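Long-range contact in tubulin-like protein CetZ (PDB 3ZID), which binds GTP, probably hydrolyses it, and belongs to a family of archaeal tubulin-like proteins that control cell shape: residues V265-I275 / I293-F304. Residues are numbered along the deposited sequence; the frame is centred on the assembly and turned at random.
Sequences VDAGEAGRAMI and IESLTETIGHVF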
loop_
_atom_site.group_PDB
_atom_site.type_symbol
_atom_site.label_atom_id
_atom_site.label_comp_id
_atom_site.label_asym_id
_atom_site.label_seq_id
_atom_site.Cartn_x
_atom_site.Cartn_y
_atom_site.Cartn_z
ATOM N N VAL A 265 18.193 2.681 1.231
ATOM C CA VAL A 265 18.540 3.597 2.307
ATOM C C VAL A 265 20.020 4.021 2.264
ATOM O O VAL A 265 20.356 5.181 2.526
ATOM C CB VAL A 265 18.176 2.992 3.706
ATOM C CG1 VAL A 265 18.663 3.880 4.819
ATOM C CG2 VAL A 265 16.679 2.807 3.820
ATOM N N ASP A 266 20.909 3.093 1.930
ATOM C CA ASP A 266 22.326 3.438 1.869
ATOM C C ASP A 266 22.590 4.506 0.808
ATOM O O ASP A 266 23.544 5.268 0.918
ATOM C CB ASP A 266 23.198 2.205 1.617
ATOM C CG ASP A 266 23.169 1.220 2.768
ATOM O OD1 ASP A 266 22.825 1.622 3.903
ATOM O OD2 ASP A 266 23.500 0.039 2.533
ATOM N N ALA A 267 21.732 4.564 -0.209
ATOM C CA ALA A 267 21.878 5.552 -1.276
ATOM C C ALA A 267 21.279 6.908 -0.904
ATOM O O ALA A 267 21.346 7.854 -1.682
ATOM C CB ALA A 267 21.255 5.039 -2.562
ATOM N N GLY A 268 20.688 6.995 0.279
ATOM C CA GLY A 268 20.066 8.225 0.740
ATOM C C GLY A 268 18.673 8.521 0.184
ATOM O O GLY A 268 18.245 9.676 0.168
ATOM N N GLU A 269 17.948 7.479 -0.222
ATOM C CA GLU A 269 16.587 7.633 -0.751
ATOM C C GLU A 269 15.530 7.921 0.323
ATOM O O GLU A 269 14.415 8.334 0.005
ATOM C CB GLU A 269 16.197 6.408 -1.569
ATOM C CG GLU A 269 17.118 6.196 -2.768
ATOM C CD GLU A 269 16.685 5.052 -3.663
ATOM O OE1 GLU A 269 15.836 4.227 -3.244
ATOM O OE2 GLU A 269 17.200 4.980 -4.796
ATOM N N ALA A 270 15.872 7.678 1.583
ATOM C CA ALA A 270 14.960 7.942 2.693
ATOM C C ALA A 270 15.346 9.235 3.390
ATOM O O ALA A 270 16.485 9.388 3.819
ATOM C CB ALA A 270 14.966 6.776 3.700
ATOM N N GLY A 271 14.402 10.173 3.476
ATOM C CA GLY A 271 14.631 11.438 4.164
ATOM C C GLY A 271 14.310 11.429 5.651
ATOM O O GLY A 271 14.995 12.079 6.437
ATOM N N ARG A 272 13.252 10.713 6.024
ATOM C CA ARG A 272 12.814 10.600 7.416
ATOM C C ARG A 272 12.483 9.162 7.761
ATOM O O ARG A 272 12.094 8.376 6.891
ATOM C CB ARG A 272 11.594 11.484 7.700
ATOM C CG ARG A 272 11.872 12.969 7.556
ATOM C CD ARG A 272 10.607 13.807 7.529
ATOM N NE ARG A 272 10.915 15.184 7.143
ATOM C CZ ARG A 272 10.055 16.196 7.169
ATOM N NH1 ARG A 272 8.805 16.008 7.570
ATOM N NH2 ARG A 272 10.451 17.403 6.792
ATOM N N ALA A 273 12.642 8.819 9.038
ATOM C CA ALA A 273 12.272 7.491 9.513
ATOM C C ALA A 273 11.801 7.492 10.978
ATOM O O ALA A 273 12.161 8.364 11.769
ATOM C CB ALA A 273 13.423 6.516 9.326
ATOM N N MET A 274 10.937 6.535 11.295
ATOM C CA MET A 274 10.568 6.222 12.665
ATOM C C MET A 274 10.987 4.765 12.884
ATOM O O MET A 274 10.582 3.876 12.135
ATOM C CB MET A 274 9.063 6.393 12.890
ATOM C CG MET A 274 8.604 6.183 14.350
ATOM S SD MET A 274 6.837 6.532 14.565
ATOM C CE MET A 274 6.098 5.284 13.537
ATOM N N ILE A 275 11.866 4.529 13.852
ATOM C CA ILE A 275 12.311 3.174 14.171
ATOM C C ILE A 275 11.721 2.745 15.517
ATOM O O ILE A 275 11.926 3.422 16.514
ATOM C CB ILE A 275 13.858 3.080 14.252
ATOM C CG1 ILE A 275 14.531 3.685 13.014
ATOM C CG2 ILE A 275 14.300 1.646 14.475
ATOM C CD1 ILE A 275 14.256 2.967 11.741
ATOM N N ILE A 293 20.783 4.609 16.429
ATOM C CA ILE A 293 19.922 5.573 15.755
ATOM C C ILE A 293 20.778 6.739 15.258
ATOM O O ILE A 293 20.652 7.176 14.101
ATOM C CB ILE A 293 18.786 6.099 16.675
ATOM C CG1 ILE A 293 17.828 4.971 17.085
ATOM C CG2 ILE A 293 18.035 7.232 15.999
ATOM C CD1 ILE A 293 17.399 4.062 15.957
ATOM N N GLU A 294 21.677 7.215 16.115
ATOM C CA GLU A 294 22.596 8.283 15.724
ATOM C C GLU A 294 23.337 7.957 14.424
ATOM O O GLU A 294 23.543 8.837 13.589
ATOM C CB GLU A 294 23.599 8.577 16.845
ATOM C CG GLU A 294 22.982 9.200 18.093
ATOM C CD GLU A 294 24.018 9.559 19.153
ATOM O OE1 GLU A 294 25.172 9.086 19.052
ATOM O OE2 GLU A 294 23.673 10.315 20.089
ATOM N N SER A 295 23.711 6.691 14.248
ATOM C CA SER A 295 24.371 6.242 13.021
ATOM C C SER A 295 23.533 6.508 11.786
ATOM O O SER A 295 24.057 6.944 10.772
ATOM C CB SER A 295 24.682 4.747 13.082
ATOM O OG SER A 295 25.345 4.423 14.282
ATOM N N LEU A 296 22.231 6.263 11.887
ATOM C CA LEU A 296 21.303 6.405 10.762
ATOM C C LEU A 296 21.198 7.809 10.202
ATOM O O LEU A 296 20.824 7.993 9.040
ATOM C CB LEU A 296 19.902 5.944 11.145
ATOM C CG LEU A 296 19.750 4.480 11.519
ATOM C CD1 LEU A 296 18.261 4.137 11.673
ATOM C CD2 LEU A 296 20.407 3.648 10.432
ATOM N N THR A 297 21.482 8.799 11.040
ATOM C CA THR A 297 21.386 10.191 10.619
ATOM C C THR A 297 22.444 10.507 9.563
ATOM O O THR A 297 22.431 11.579 8.956
ATOM C CB THR A 297 21.486 11.154 11.812
ATOM O OG1 THR A 297 22.683 10.883 12.550
ATOM C CG2 THR A 297 20.274 10.977 12.730
ATOM N N GLU A 298 23.353 9.559 9.349
ATOM C CA GLU A 298 24.328 9.652 8.277
ATOM C C GLU A 298 23.619 9.489 6.943
ATOM O O GLU A 298 23.905 10.209 5.987
ATOM C CB GLU A 298 25.363 8.534 8.411
ATOM C CG GLU A 298 26.389 8.488 7.282
ATOM C CD GLU A 298 27.251 7.233 7.312
ATOM O OE1 GLU A 298 26.731 6.164 7.696
ATOM O OE2 GLU A 298 28.443 7.314 6.949
ATOM N N THR A 299 22.666 8.564 6.883
ATOM C CA THR A 299 22.017 8.276 5.618
ATOM C C THR A 299 20.577 8.770 5.596
ATOM O O THR A 299 19.989 8.942 4.527
ATOM C CB THR A 299 22.061 6.768 5.293
ATOM O OG1 THR A 299 21.368 6.036 6.310
ATOM C CG2 THR A 299 23.492 6.278 5.242
ATOM N N ILE A 300 20.015 8.978 6.785
ATOM C CA ILE A 300 18.626 9.415 6.939
ATOM C C ILE A 300 18.543 10.728 7.722
ATOM O O ILE A 300 18.888 10.755 8.902
ATOM C CB ILE A 300 17.763 8.339 7.625
ATOM C CG1 ILE A 300 17.833 7.023 6.864
ATOM C CG2 ILE A 300 16.321 8.819 7.769
ATOM C CD1 ILE A 300 17.039 5.915 7.528
ATOM N N GLY A 301 18.050 11.789 7.092
ATOM C CA GLY A 301 17.947 13.092 7.737
ATOM C C GLY A 301 17.384 13.234 9.152
ATOM O O GLY A 301 18.041 13.784 10.034
ATOM N N HIS A 302 16.173 12.738 9.373
ATOM C CA HIS A 302 15.516 12.819 10.671
ATOM C C HIS A 302 15.016 11.448 11.106
ATOM O O HIS A 302 14.232 10.824 10.402
ATOM C CB HIS A 302 14.325 13.777 10.592
ATOM C CG HIS A 302 14.674 15.140 10.076
ATOM N ND1 HIS A 302 15.467 16.026 10.773
ATOM C CD2 HIS A 302 14.340 15.765 8.920
ATOM C CE1 HIS A 302 15.602 17.139 10.073
ATOM N NE2 HIS A 302 14.929 17.005 8.944
ATOM N N VAL A 303 15.483 10.957 12.246
ATOM C CA VAL A 303 15.037 9.658 12.730
ATOM C C VAL A 303 14.401 9.773 14.102
ATOM O O VAL A 303 14.995 10.320 15.017
ATOM C CB VAL A 303 16.207 8.668 12.827
ATOM C CG1 VAL A 303 15.700 7.301 13.286
ATOM C CG2 VAL A 303 16.935 8.577 11.486
ATOM N N PHE A 304 13.180 9.278 14.231
ATOM C CA PHE A 304 12.506 9.198 15.529
ATOM C C PHE A 304 12.558 7.759 15.981
ATOM O O PHE A 304 12.595 6.841 15.162
ATOM C CB PHE A 304 11.035 9.593 15.413
ATOM C CG PHE A 304 10.819 10.972 14.921
ATOM C CD1 PHE A 304 10.896 12.046 15.785
ATOM C CD2 PHE A 304 10.556 11.202 13.583
ATOM C CE1 PHE A 304 10.693 13.321 15.330
ATOM C CE2 PHE A 304 10.362 12.480 13.119
ATOM C CZ PHE A 304 10.433 13.539 13.991
HETATM O O HOH W 1 18.566 6.740 2.982
#
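I300, in the loop that leads from helix 286-296 into strand 302-309, meets V265, A270 and A273 within the beta-alpha-beta unit of strand 270-279, that helix and strand 302-309, in the C-terminal domain of this tubulin/FtsZ-like fold. The two strand segments run parallel, their axes 13° apart, and four backbone hydrogen bonds join them, from H302 N to G271 O through to I275 N to F304 O at 2.8 Å.

Packing is tightest on the face carrying A273, I275 and V303, where helix 286-296 covers I275 through I293 and L296, and I300 covers A273. With CG1 anti to the carbonyl carbon (chi1 -56°), I300 lays CG2 4.0 Å from A273 CB and sends CD1 between that methyl and V265 CG1, 3.8 Å from the latter. Farther along, I275 CG1 touches V303 CG1 at 3.8 Å. I275 and L296 reach toward each other tip to tip, with L296 CD1 4.0 Å from I275 CG1, whereas the I293 and I275 side chains run past each other in opposite directions, I293 CD1 lying 4.1 Å from I275 CB. L320 of the neighbouring strand 315-322 also touches V265 and A273.

On the face of R272, H302, M274 and F304 the packing opens to solvent at the H302 end, while M274 and F304 are backed by helix 219-225. R272 runs beside H302, pointing the same way; the guanidinium and ring planes are 74° apart, and R272 NH1 is anchored on T223 O. Before the strands pair, at the V265-A270 end, water 1 accepts from A270 N and lies 3.0 Å from T299 O. At the exposed ring, R272 CG sits in plane at the edge, 4.0 Å from H302 CD2.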